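Local structure of putative aldehyde dehydrogenase (Burkholderia cenocepacia, 4YWE) at residues 457-460 with 465-468. The protein probably oxidises aldehydes to carboxylic acids with NAD or NADP as the acceptor. Sequence-based numbering, arbitrary orientation.
With MG (magnesium ion), chain J.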
ATOM      1  N   GLY A 457      -4.728  19.587   3.280  1.00 11.58           N
ATOM      2  CA  GLY A 457      -6.028  19.831   2.681  1.00  9.98           C
ATOM      3  C   GLY A 457      -7.104  20.028   3.729  1.00 16.22           C
ATOM      4  O   GLY A 457      -6.901  19.723   4.904  1.00 10.10           O
ATOM      5  N   GLY A 458      -8.258  20.534   3.312  1.00 15.86           N
ATOM      6  CA  GLY A 458      -9.308  20.846   4.261  1.00 17.73           C
ATOM      7  C   GLY A 458     -10.601  20.076   4.101  1.00 16.75           C
ATOM      8  O   GLY A 458     -10.746  19.244   3.206  1.00 17.31           O
ATOM      9  N   VAL A 459     -11.537  20.348   5.003  1.00 14.75           N
ATOM     10  CA  VAL A 459     -12.907  19.882   4.874  1.00 14.55           C
ATOM     11  C   VAL A 459     -13.797  21.113   4.936  1.00 15.25           C
ATOM     12  O   VAL A 459     -13.335  22.194   5.299  1.00 13.82           O
ATOM     13  CB  VAL A 459     -13.283  18.861   5.963  1.00 16.42           C
ATOM     14  CG1 VAL A 459     -12.420  17.611   5.846  1.00 15.67           C
ATOM     15  CG2 VAL A 459     -13.152  19.486   7.344  1.00 16.33           C
ATOM     16  N   GLY A 460     -15.068  20.954   4.586  1.00 16.25           N
ATOM     17  CA  GLY A 460     -15.996  22.069   4.608  1.00 19.76           C
ATOM     18  C   GLY A 460     -15.591  23.184   3.663  1.00 20.04           C
ATOM     19  O   GLY A 460     -15.234  22.933   2.511  1.00 18.65           O
ATOM     20  N   GLY A 465      -9.776  17.565  -1.126  1.00 19.47           N
ATOM     21  CA  GLY A 465      -8.610  17.009  -1.784  1.00 16.51           C
ATOM     22  C   GLY A 465      -7.362  17.209  -0.948  1.00 15.16           C
ATOM     23  O   GLY A 465      -7.372  17.971   0.018  1.00  9.29           O
ATOM     24  N   ARG A 466      -6.283  16.525  -1.317  1.00  9.51           N
ATOM     25  CA  ARG A 466      -5.047  16.598  -0.550  1.00  8.70           C
ATOM     26  C   ARG A 466      -3.844  16.875  -1.443  1.00 15.90           C
ATOM     27  O   ARG A 466      -3.717  16.307  -2.529  1.00 17.49           O
ATOM     28  CB  ARG A 466      -4.824  15.298   0.229  1.00 13.49           C
ATOM     29  CG  ARG A 466      -5.878  15.008   1.290  1.00 13.93           C
ATOM     30  CD  ARG A 466      -5.813  16.010   2.435  1.00 14.23           C
ATOM     31  NE  ARG A 466      -6.831  15.756   3.453  1.00 14.43           N
ATOM     32  CZ  ARG A 466      -8.048  16.295   3.444  1.00 17.20           C
ATOM     33  NH1 ARG A 466      -8.405  17.121   2.468  1.00  9.21           N
ATOM     34  NH2 ARG A 466      -8.909  16.011   4.413  1.00 13.08           N
ATOM     35  N   GLU A 467      -2.965  17.760  -0.980  1.00 14.29           N
ATOM     36  CA  GLU A 467      -1.688  17.988  -1.643  1.00 13.65           C
ATOM     37  C   GLU A 467      -0.568  17.896  -0.608  1.00 16.35           C
ATOM     38  O   GLU A 467      -0.838  17.661   0.572  1.00 15.43           O
ATOM     39  CB  GLU A 467      -1.677  19.336  -2.369  1.00 13.08           C
ATOM     40  CG  GLU A 467      -2.732  19.426  -3.470  1.00 12.37           C
ATOM     41  CD  GLU A 467      -2.398  20.446  -4.540  1.00 13.99           C
ATOM     42  OE1 GLU A 467      -1.475  21.258  -4.330  1.00 14.52           O
ATOM     43  OE2 GLU A 467      -3.059  20.429  -5.601  1.00 14.85           O
ATOM     44  N   LYS A 468       0.673  18.069  -1.060  1.00 10.64           N
ATOM     45  CA  LYS A 468       1.877  17.739  -0.288  1.00 12.79           C
ATOM     46  C   LYS A 468       1.952  16.234  -0.020  1.00 14.53           C
ATOM     47  O   LYS A 468       0.973  15.507  -0.198  1.00 10.14           O
ATOM     48  CB  LYS A 468       1.938  18.498   1.044  1.00 15.47           C
ATOM     49  CG  LYS A 468       1.849  20.009   0.949  1.00 12.22           C
ATOM     50  CD  LYS A 468       2.064  20.626   2.322  1.00 12.72           C
ATOM     51  CE  LYS A 468       1.719  22.105   2.346  1.00 18.16           C
ATOM     52  NZ  LYS A 468       1.957  22.693   3.694  1.00 16.76           N
TER
HETATM   53 MG    MG J 502     -15.533  20.765   1.298  1.00 32.55          MG
HETATM   54  O   HOH W   1      -8.114  21.170   0.507  1.00 20.46           O
HETATM   55  O   HOH W   2     -14.858  18.712   1.977  1.00 23.63           O
HETATM   56  O   HOH W   3     -17.875  21.271   2.142  1.00 22.34           O
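Arg466 lays its guanidinium over the Gly457 peptide and bonds to Gly458 O with its edge, joining the loops on either side of the short strand 463-464 in this aldehyde dehydrogenase fold. Its CG stands anti to the carbonyl carbon (chi1 -64°), and a bend at chi2 (-68°) folds the chain back, bringing Arg466 CD to 3.8 Å from Gly457 CA. The flat end then has Gly457 O over the centre of one face, while Gly458 O and Val459 CG1 approach its edge. Arg466 NH1 grips two carbonyls: a short bond of 2.8 Å to Gly465 O, which lies in the guanidinium plane, and a longer one of 3.2 Å to Gly458 O, tilted 22° from that plane. With NE bonded to Leu479 O of a second subunit, the group is fixed in rotation and ties both loops to the subunit interface. Gly465 O and Arg466 NH1 close in on Gly457, whose CA-H points at Gly465 O, with 3.5 Å between Gly457 CA and that oxygen. The predicted active-site residue Glu256 lies close to this glycine, and the Glu467 side chain touches Glu256. Farther along, Gly460 O binds a magnesium ion shared with His250 O of the second subunit. Between the two backbones, a water accepts from Gly458 N at 2.9 Å and donates weakly to Gly465 O.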